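Local atomic coordinates of phenylalanine--tRNA ligase beta subunit (Pyrococcus horikoshii, PDB entry 2CXI), a protein that forms, with the alpha subunit, the tetrameric enzyme that attaches phenylalanine to tRNA(Phe) at the expense of ATP. Residues Y103-I108 with F271-P276; R138-G143 with E241-A246; L287-K292 with D337-V342. One frame throughout, in Å; residues are numbered along the deposited sequence. Where two conformers were deposited one is given.

Three contacts in the N-terminal part of the beta subunit illustrate how chemistry follows place in a fold. Contacts 1 and 2 belong to one body: their centres lie about 12 Å apart, both draw on the same mixed sheet, and contact 2 is nested in the chain loop that contact 1 closes. They touch where M244 and V243 of helix 240-255 meet V105, and where M244 meets T275. Contact 1 is buried and turns on a hydroxyl-to-carbonyl bond; contact 2 grades from an apolar interior to a salt bridge nearer the surface. Contact 3, about 31 Å from contact 2 between centres, is a buried, wholly apolar helix pair in the B5 region.

Contact 1: Y103-I108 with F271-P276; sequences YGVYAI and FEIETP
T275 reaches from strand 272-275 to the backbone of strand 103-108, and its side chain splits the work between a polar and an apolar branch. CB lies 3.5 Å from Y106 O. From there OG1 takes the position between the backbone N and the carbonyl carbon (chi1 64°) and donates a hydrogen bond of 2.7 Å to Y106 O. The donor arrives in the carbonyl plane, on a lone pair, with a C=O...donor angle of 130°. The other branch, CG2, packs 3.8 Å from V105 CG1, the two side chains crossing at about a right angle.

The two strands are not paired with each other. Strand 260-267 is hydrogen-bonded antiparallel to both, so the sheet curls here: the two strands flanking it run in broadly the same direction, 40° apart; the axes of the two short segments come to 6.9 Å, and side chains fill the interval, the threonine hydroxyl bonding to the facing backbone. V105 CG1 also meets I273 CD1 at 4.1 Å, extending the apolar line away from the threonine. Replacing T275 by a valine would probably keep much of the packing on V105 but leave the buried Y106 O without its hydroxyl donor.

Beyond the threonine the chain passes through a cis peptide bond into P276, whose CD rests 3.6 Å from A107 CB. Helix 240-255 borders the same interface, with M244 against T275, N248 against P276 and V251 against A107. The ring of Y106 serves a different neighbourhood, packing on V264 and V266 of strand 260-267 and on V91 of strand 84-93.

Contact 2: R138-G143 with E241-A246; sequences REVAIG and EKVMLA
V140 and A246 make the tightest apolar meeting between segment 138-143 and the helical turn 241-246: V140 CG1 comes within 3.5 Å of A246 CB. With CG1 anti to the backbone N (chi1 176°), the valine turns one methyl to the alanine while CG2 lies 4.1 Å from K242 CE, touching the aliphatic part of the lysine. I142 CD1 approaches the same A246 CB more loosely, at 4.5 Å, and V243 CG1 sits 3.9 Å from E139 O.

At the less buried end E139 and K242 cross obliquely. The glutamate chain is extended beyond CG, carrying OE2 to 3.5 Å from K242 NZ in a rather long salt bridge; OE2 is slightly nearer to the methylene carbon K242 CE, at 3.3 Å. The lysine bends at chi3 and chi4, and its ammonium has a further partner in F133 O, to which it is hydrogen-bonded, besides a cation-pi contact with the F133 ring. Its charge is thus probably balanced by the carboxylate, the carbonyl oxygen and the aromatic ring together, and the hydrogen bond to F133 probably does more than the long salt bridge to fix NZ.

Both segments belong to the B3/4 region. The short axes of strand 140-143 and helical segment 241-246 pass 8.8 Å apart at 40°, and strand 231-237 joins the pair: V235 touches V140, I142 and V243, while A141 and G143 are backbone-bonded to that strand. Helix 116-133 completes the layer, placing F133 against V140 and I129 against both I142 and A246.

Contact 3: L287-K292 with D337-V342; sequences LDYIRK and DILEDV
I290 and L339 mark the nearest approach of the helical segments 287-292 and 337-342, their CA atoms 5.7 Å apart and the local axes inclined at 60°, 9.9 Å from each other. I290 does most of the touching. Its CD1 presses against the opposite backbone, 3.7 Å from L339 CA, and also reaches I338 CG2 at 4.1 Å. The second branch goes the other way along the partner helix: I290 CG2, anti to the backbone N (chi1 -60° for CG1), faces both methyls of V342 almost equally, 3.9 Å from V342 CG1 and 4.0 Å from V342 CG2.

L339 answers from its own side. Its CB stands 4.2 Å from Y289 CE1, meeting the ring obliquely, and its CD1 lies 3.9 Å from I290 O. L293 and S294 touch the same leucine from farther along the first helix, and L307 of helix 300-309 backs V342.

Charged side chains are kept to other faces. D288 forms salt bridges with R291 and K292 within its own helix, the hydrogen bond from R291 NE being weak, whereas D337, E340 and D341 are predicted magnesium ligands of a site shared with the alpha subunit; D341 is held by R329 and Y312. Within this B5 domain the apolar interface therefore joins the helix bearing the predicted metal ligands to its neighbour, while the acidic side chains themselves contribute nothing to the grip.

Contact 1: Y103-I108 with F271-P276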
loop_
_atom_site.group_PDB
_atom_site.type_symbol
_atom_site.label_atom_id
_atom_site.label_comp_id
_atom_site.label_asym_id
_atom_site.label_seq_id
_atom_site.Cartn_x
_atom_site.Cartn_y
_atom_site.Cartn_z
ATOM N N TYR A 103 -14.466 22.186 5.115
ATOM C CA TYR A 103 -13.500 22.131 3.991
ATOM C C TYR A 103 -12.060 22.252 4.420
ATOM O O TYR A 103 -11.748 23.053 5.283
ATOM C CB TYR A 103 -13.798 23.202 2.922
ATOM C CG TYR A 103 -15.182 23.026 2.363
ATOM C CD1 TYR A 103 -15.470 21.939 1.509
ATOM C CD2 TYR A 103 -16.225 23.904 2.710
ATOM C CE1 TYR A 103 -16.780 21.748 1.014
ATOM C CE2 TYR A 103 -17.518 23.733 2.219
ATOM C CZ TYR A 103 -17.783 22.648 1.376
ATOM O OH TYR A 103 -19.054 22.484 0.889
ATOM N N GLY A 104 -11.207 21.432 3.790
ATOM C CA GLY A 104 -9.735 21.498 3.858
ATOM C C GLY A 104 -9.223 21.390 2.415
ATOM O O GLY A 104 -9.745 20.598 1.584
ATOM N N VAL A 105 -8.240 22.221 2.082
ATOM C CA VAL A 105 -7.517 22.113 0.816
ATOM C C VAL A 105 -6.042 22.215 1.196
ATOM O O VAL A 105 -5.688 22.783 2.260
ATOM C CB VAL A 105 -7.912 23.222 -0.216
ATOM C CG1 VAL A 105 -9.399 23.016 -0.678
ATOM C CG2 VAL A 105 -7.738 24.653 0.424
ATOM N N TYR A 106 -5.187 21.690 0.329
ATOM C CA TYR A 106 -3.802 21.376 0.682
ATOM C C TYR A 106 -2.851 21.606 -0.490
ATOM O O TYR A 106 -3.223 21.469 -1.662
ATOM C CB TYR A 106 -3.695 19.900 1.157
ATOM C CG TYR A 106 -4.698 19.645 2.276
ATOM C CD1 TYR A 106 -4.353 19.873 3.609
ATOM C CD2 TYR A 106 -6.006 19.274 1.981
ATOM C CE1 TYR A 106 -5.288 19.724 4.629
ATOM C CE2 TYR A 106 -6.947 19.126 2.979
ATOM C CZ TYR A 106 -6.577 19.364 4.296
ATOM O OH TYR A 106 -7.532 19.248 5.250
ATOM N N ALA A 107 -1.600 21.875 -0.154
ATOM C CA ALA A 107 -0.548 21.947 -1.152
ATOM C C ALA A 107 0.793 21.584 -0.523
ATOM O O ALA A 107 0.993 21.672 0.700
ATOM C CB ALA A 107 -0.517 23.351 -1.812
ATOM N N ILE A 108 1.705 21.175 -1.389
ATOM C CA ILE A 108 3.091 21.029 -1.019
ATOM C C ILE A 108 3.887 22.003 -1.868
ATOM O O ILE A 108 3.671 22.123 -3.061
ATOM C CB ILE A 108 3.569 19.562 -1.236
ATOM C CG1 ILE A 108 2.820 18.638 -0.285
ATOM C CG2 ILE A 108 5.131 19.426 -1.060
ATOM C CD1 ILE A 108 2.816 17.152 -0.739
ATOM N N PHE A 271 -16.762 13.223 -3.343
ATOM C CA PHE A 271 -16.015 13.776 -4.459
ATOM C C PHE A 271 -14.564 13.871 -4.077
ATOM O O PHE A 271 -14.202 13.789 -2.906
ATOM C CB PHE A 271 -16.561 15.167 -4.866
ATOM C CG PHE A 271 -16.279 16.264 -3.866
ATOM C CD1 PHE A 271 -17.156 16.505 -2.806
ATOM C CD2 PHE A 271 -15.147 17.069 -3.989
ATOM C CE1 PHE A 271 -16.888 17.508 -1.886
ATOM C CE2 PHE A 271 -14.886 18.083 -3.053
ATOM C CZ PHE A 271 -15.753 18.290 -2.025
ATOM N N GLU A 272 -13.743 14.092 -5.078
ATOM C CA GLU A 272 -12.326 14.239 -4.862
ATOM C C GLU A 272 -11.920 15.509 -5.618
ATOM O O GLU A 272 -12.545 15.856 -6.633
ATOM C CB GLU A 272 -11.673 12.992 -5.443
ATOM C CG GLU A 272 -10.167 13.023 -5.558
ATOM C CD GLU A 272 -9.671 11.856 -6.405
ATOM O OE1 GLU A 272 -10.119 10.725 -6.155
ATOM O OE2 GLU A 272 -8.848 12.082 -7.321
ATOM N N ILE A 273 -10.868 16.191 -5.168
ATOM C CA ILE A 273 -10.378 17.389 -5.897
ATOM C C ILE A 273 -8.883 17.496 -5.844
ATOM O O ILE A 273 -8.283 17.129 -4.855
ATOM C CB ILE A 273 -10.960 18.743 -5.307
ATOM C CG1 ILE A 273 -10.711 18.823 -3.783
ATOM C CG2 ILE A 273 -12.423 18.933 -5.689
ATOM C CD1 ILE A 273 -11.059 20.135 -3.125
ATOM N N GLU A 274 -8.284 18.101 -6.845
ATOM C CA GLU A 274 -6.847 18.214 -6.868
ATOM C C GLU A 274 -6.514 19.650 -6.507
ATOM O O GLU A 274 -6.939 20.579 -7.209
ATOM C CB GLU A 274 -6.325 17.888 -8.263
ATOM C CG GLU A 274 -4.813 18.005 -8.386
ATOM C CD GLU A 274 -4.291 17.941 -9.833
ATOM O OE1 GLU A 274 -5.089 17.654 -10.767
ATOM O OE2 GLU A 274 -3.064 18.207 -10.056
ATOM N N THR A 275 -5.781 19.864 -5.418
ATOM C CA THR A 275 -5.436 21.267 -5.027
ATOM C C THR A 275 -3.906 21.483 -4.935
ATOM O O THR A 275 -3.190 20.520 -4.646
ATOM C CB THR A 275 -6.124 21.680 -3.688
ATOM O OG1 THR A 275 -5.638 20.866 -2.642
ATOM C CG2 THR A 275 -7.641 21.401 -3.689
ATOM N N PRO A 276 -3.374 22.701 -5.167
ATOM C CA PRO A 276 -4.125 23.876 -5.640
ATOM C C PRO A 276 -4.480 23.768 -7.108
ATOM O O PRO A 276 -3.834 23.036 -7.884
ATOM C CB PRO A 276 -3.119 25.042 -5.462
ATOM C CG PRO A 276 -1.736 24.351 -5.735
ATOM C CD PRO A 276 -1.915 22.973 -5.083
#

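Contact 2: R138-G143 with E241-A246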
loop_
_atom_site.group_PDB
_atom_site.type_symbol
_atom_site.label_atom_id
_atom_site.label_comp_id
_atom_site.label_asym_id
_atom_site.label_seq_id
_atom_site.Cartn_x
_atom_site.Cartn_y
_atom_site.Cartn_z
ATOM N N ARG A 138 -12.276 32.130 11.377
ATOM C CA ARG A 138 -13.489 31.283 11.233
ATOM C C ARG A 138 -13.684 30.867 9.800
ATOM O O ARG A 138 -13.975 29.706 9.524
ATOM C CB ARG A 138 -14.759 31.979 11.735
ATOM C CG ARG A 138 -15.910 31.011 11.785
ATOM C CD ARG A 138 -17.305 31.609 12.187
ATOM N NE ARG A 138 -18.231 30.655 11.616
ATOM C CZ ARG A 138 -18.697 30.717 10.383
ATOM N NH1 ARG A 138 -18.380 31.739 9.581
ATOM N NH2 ARG A 138 -19.475 29.730 9.954
ATOM N N GLU A 139 -13.511 31.824 8.873
ATOM C CA GLU A 139 -13.721 31.549 7.447
ATOM C C GLU A 139 -12.502 30.919 6.766
ATOM O O GLU A 139 -12.673 30.152 5.828
ATOM C CB GLU A 139 -14.200 32.815 6.689
ATOM C CG GLU A 139 -15.602 33.201 7.130
ATOM C CD GLU A 139 -16.100 34.517 6.549
ATOM O OE1 GLU A 139 -16.966 35.164 7.218
ATOM O OE2 GLU A 139 -15.683 34.909 5.407
ATOM N N VAL A 140 -11.298 31.282 7.228
ATOM C CA VAL A 140 -10.040 30.776 6.659
ATOM C C VAL A 140 -9.009 30.701 7.763
ATOM O O VAL A 140 -8.702 31.729 8.420
ATOM C CB VAL A 140 -9.461 31.697 5.518
ATOM C CG1 VAL A 140 -8.079 31.151 5.045
ATOM C CG2 VAL A 140 -10.383 31.774 4.348
ATOM N N ALA A 141 -8.488 29.490 7.995
ATOM C CA ALA A 141 -7.352 29.286 8.914
ATOM C C ALA A 141 -6.267 28.534 8.137
ATOM O O ALA A 141 -6.587 27.614 7.376
ATOM C CB ALA A 141 -7.802 28.478 10.168
ATOM N N ILE A 142 -5.020 28.961 8.276
ATOM C CA ILE A 142 -3.927 28.402 7.477
ATOM C C ILE A 142 -2.941 27.772 8.412
ATOM O O ILE A 142 -2.455 28.414 9.364
ATOM C CB ILE A 142 -3.216 29.503 6.607
ATOM C CG1 ILE A 142 -4.229 30.118 5.633
ATOM C CG2 ILE A 142 -1.926 28.934 5.864
ATOM C CD1 ILE A 142 -3.811 31.552 5.107
ATOM N N GLY A 143 -2.617 26.523 8.120
ATOM C CA GLY A 143 -1.476 25.857 8.781
ATOM C C GLY A 143 -0.307 25.627 7.804
ATOM O O GLY A 143 -0.516 25.366 6.588
ATOM N N GLU A 241 -14.492 27.927 -2.119
ATOM C CA GLU A 241 -13.887 28.988 -2.927
ATOM C C GLU A 241 -12.962 29.839 -2.100
ATOM O O GLU A 241 -11.907 30.268 -2.611
ATOM C CB GLU A 241 -14.965 29.914 -3.549
ATOM C CG GLU A 241 -14.442 31.043 -4.451
ATOM C CD GLU A 241 -13.980 32.324 -3.728
ATOM O OE1 GLU A 241 -14.523 32.673 -2.651
ATOM O OE2 GLU A 241 -13.047 33.007 -4.262
ATOM N N LYS A 242 -13.365 30.125 -0.856
ATOM C CA LYS A 242 -12.561 30.999 0.003
ATOM C C LYS A 242 -11.231 30.355 0.464
ATOM O O LYS A 242 -10.169 31.010 0.438
ATOM C CB LYS A 242 -13.359 31.510 1.207
ATOM C CG LYS A 242 -14.282 32.708 0.875
ATOM C CD LYS A 242 -14.791 33.376 2.160
ATOM C CE LYS A 242 -13.629 33.874 2.985
ATOM N NZ LYS A 242 -13.430 35.319 2.717
ATOM N N VAL A 243 -11.290 29.086 0.847
ATOM C CA VAL A 243 -10.062 28.357 1.255
ATOM C C VAL A 243 -9.124 28.140 0.070
ATOM O O VAL A 243 -7.893 28.148 0.233
ATOM C CB VAL A 243 -10.372 27.096 2.048
ATOM C CG1 VAL A 243 -11.112 27.487 3.387
ATOM C CG2 VAL A 243 -11.217 26.073 1.221
HETATM N N MSE A 244 -9.688 27.990 -1.130
HETATM C CA MSE A 244 -8.856 27.853 -2.334
HETATM C C MSE A 244 -8.148 29.145 -2.720
HETATM O O MSE A 244 -7.009 29.125 -3.111
HETATM C CB MSE A 244 -9.698 27.351 -3.492
HETATM C CG MSE A 244 -10.182 25.946 -3.242
HETATM SE SE MSE A 244 -8.881 24.675 -3.900
HETATM C CE MSE A 244 -9.398 24.719 -5.851
ATOM N N LEU A 245 -8.848 30.263 -2.611
ATOM C CA LEU A 245 -8.215 31.575 -2.838
ATOM C C LEU A 245 -7.011 31.745 -1.921
ATOM O O LEU A 245 -5.915 32.053 -2.391
ATOM C CB LEU A 245 -9.233 32.710 -2.629
ATOM C CG LEU A 245 -8.813 34.110 -3.099
ATOM C CD1 LEU A 245 -7.823 34.788 -2.095
ATOM C CD2 LEU A 245 -8.307 34.080 -4.548
ATOM N N ALA A 246 -7.224 31.505 -0.620
ATOM C CA ALA A 246 -6.184 31.661 0.391
ATOM C C ALA A 246 -4.982 30.709 0.107
ATOM O O ALA A 246 -3.790 31.087 0.177
ATOM C CB ALA A 246 -6.782 31.366 1.753
#

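Contact 3: L287-K292 with D337-V342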
loop_
_atom_site.group_PDB
_atom_site.type_symbol
_atom_site.label_atom_id
_atom_site.label_comp_id
_atom_site.label_asym_id
_atom_site.label_seq_id
_atom_site.Cartn_x
_atom_site.Cartn_y
_atom_site.Cartn_z
ATOM N N LEU A 287 -13.452 46.745 -25.427
ATOM C CA LEU A 287 -12.469 47.826 -25.242
ATOM C C LEU A 287 -13.078 49.233 -25.345
ATOM O O LEU A 287 -12.575 50.192 -24.757
ATOM C CB LEU A 287 -11.302 47.673 -26.199
ATOM C CG LEU A 287 -10.503 46.394 -25.893
ATOM C CD1 LEU A 287 -9.636 46.030 -27.050
ATOM C CD2 LEU A 287 -9.670 46.542 -24.637
ATOM N N ASP A 288 -14.185 49.350 -26.070
ATOM C CA ASP A 288 -14.834 50.658 -26.141
ATOM C C ASP A 288 -15.525 51.024 -24.811
ATOM O O ASP A 288 -15.654 52.196 -24.507
ATOM C CB ASP A 288 -15.732 50.794 -27.370
ATOM C CG ASP A 288 -15.908 52.252 -27.799
ATOM O OD1 ASP A 288 -14.938 52.920 -28.260
ATOM O OD2 ASP A 288 -16.993 52.814 -27.666
ATOM N N TYR A 289 -15.904 50.027 -23.999
ATOM C CA TYR A 289 -16.382 50.290 -22.639
ATOM C C TYR A 289 -15.281 50.989 -21.831
ATOM O O TYR A 289 -15.527 51.987 -21.159
ATOM C CB TYR A 289 -16.831 49.017 -21.936
ATOM C CG TYR A 289 -17.116 49.185 -20.451
ATOM C CD1 TYR A 289 -16.108 49.021 -19.480
ATOM C CD2 TYR A 289 -18.413 49.450 -20.013
ATOM C CE1 TYR A 289 -16.402 49.178 -18.111
ATOM C CE2 TYR A 289 -18.711 49.603 -18.662
ATOM C CZ TYR A 289 -17.709 49.460 -17.724
ATOM O OH TYR A 289 -18.057 49.599 -16.406
ATOM N N ILE A 290 -14.061 50.473 -21.939
ATOM C CA ILE A 290 -12.923 51.056 -21.255
ATOM C C ILE A 290 -12.664 52.517 -21.681
ATOM O O ILE A 290 -12.468 53.417 -20.823
ATOM C CB ILE A 290 -11.655 50.163 -21.469
ATOM C CG1 ILE A 290 -11.875 48.738 -20.922
ATOM C CG2 ILE A 290 -10.420 50.812 -20.842
ATOM C CD1 ILE A 290 -11.980 48.674 -19.434
ATOM N N ARG A 291 -12.619 52.751 -23.000
ATOM C CA ARG A 291 -12.488 54.125 -23.525
ATOM C C ARG A 291 -13.618 55.042 -23.051
ATOM O O ARG A 291 -13.352 56.095 -22.482
ATOM C CB ARG A 291 -12.451 54.116 -25.057
ATOM C CG ARG A 291 -11.065 53.946 -25.591
ATOM C CD ARG A 291 -10.966 53.990 -27.131
ATOM N NE ARG A 291 -11.640 52.853 -27.738
ATOM C CZ ARG A 291 -11.079 51.693 -27.982
ATOM N NH1 ARG A 291 -9.807 51.499 -27.690
ATOM N NH2 ARG A 291 -11.800 50.730 -28.547
ATOM N N LYS A 292 -14.864 54.626 -23.261
ATOM C CA LYS A 292 -16.015 55.476 -22.989
ATOM C C LYS A 292 -16.160 55.836 -21.507
ATOM O O LYS A 292 -16.506 56.967 -21.157
ATOM C CB LYS A 292 -17.291 54.821 -23.533
ATOM C CG LYS A 292 -17.440 54.930 -25.061
ATOM C CD LYS A 292 -17.535 56.421 -25.518
ATOM C CE LYS A 292 -16.839 56.689 -26.844
ATOM N NZ LYS A 292 -17.262 55.747 -27.916
ATOM N N ASP A 337 -14.407 46.676 -12.787
ATOM C CA ASP A 337 -13.165 46.182 -12.143
ATOM C C ASP A 337 -11.982 46.153 -13.138
ATOM O O ASP A 337 -10.860 46.445 -12.746
ATOM C CB ASP A 337 -13.341 44.794 -11.488
ATOM C CG ASP A 337 -14.455 44.752 -10.473
ATOM O OD1 ASP A 337 -14.598 45.713 -9.694
ATOM O OD2 ASP A 337 -15.247 43.789 -10.380
ATOM N N ILE A 338 -12.247 45.766 -14.402
ATOM C CA ILE A 338 -11.234 45.859 -15.447
ATOM C C ILE A 338 -10.861 47.323 -15.663
ATOM O O ILE A 338 -9.680 47.665 -15.795
ATOM C CB ILE A 338 -11.714 45.233 -16.773
ATOM C CG1 ILE A 338 -12.340 43.828 -16.532
ATOM C CG2 ILE A 338 -10.553 45.159 -17.762
ATOM C CD1 ILE A 338 -11.381 42.813 -15.723
ATOM N N LEU A 339 -11.894 48.175 -15.703
ATOM C CA LEU A 339 -11.674 49.617 -15.892
ATOM C C LEU A 339 -10.779 50.199 -14.804
ATOM O O LEU A 339 -9.878 51.010 -15.079
ATOM C CB LEU A 339 -13.036 50.364 -15.926
ATOM C CG LEU A 339 -12.989 51.916 -15.884
ATOM C CD1 LEU A 339 -12.185 52.499 -17.043
ATOM C CD2 LEU A 339 -14.462 52.461 -15.861
ATOM N N GLU A 340 -11.023 49.790 -13.564
ATOM C CA GLU A 340 -10.184 50.254 -12.441
ATOM C C GLU A 340 -8.718 49.895 -12.640
ATOM O O GLU A 340 -7.830 50.704 -12.407
ATOM C CB GLU A 340 -10.688 49.667 -11.108
ATOM C CG GLU A 340 -10.223 50.410 -9.863
ATOM C CD GLU A 340 -10.808 51.825 -9.786
ATOM O OE1 GLU A 340 -11.869 52.092 -10.400
ATOM O OE2 GLU A 340 -10.227 52.683 -9.099
ATOM N N ASP A 341 -8.451 48.675 -13.096
ATOM C CA ASP A 341 -7.040 48.251 -13.264
ATOM C C ASP A 341 -6.356 49.027 -14.389
ATOM O O ASP A 341 -5.172 49.326 -14.313
ATOM C CB ASP A 341 -6.941 46.738 -13.535
ATOM C CG ASP A 341 -7.129 45.896 -12.279
ATOM O OD1 ASP A 341 -7.078 46.459 -11.165
ATOM O OD2 ASP A 341 -7.296 44.655 -12.328
ATOM N N VAL A 342 -7.097 49.319 -15.455
ATOM C CA VAL A 342 -6.583 50.211 -16.542
ATOM C C VAL A 342 -6.194 51.596 -15.995
ATOM O O VAL A 342 -5.112 52.141 -16.340
ATOM C CB VAL A 342 -7.601 50.329 -17.717
ATOM C CG1 VAL A 342 -7.129 51.363 -18.779
ATOM C CG2 VAL A 342 -7.782 48.969 -18.401
#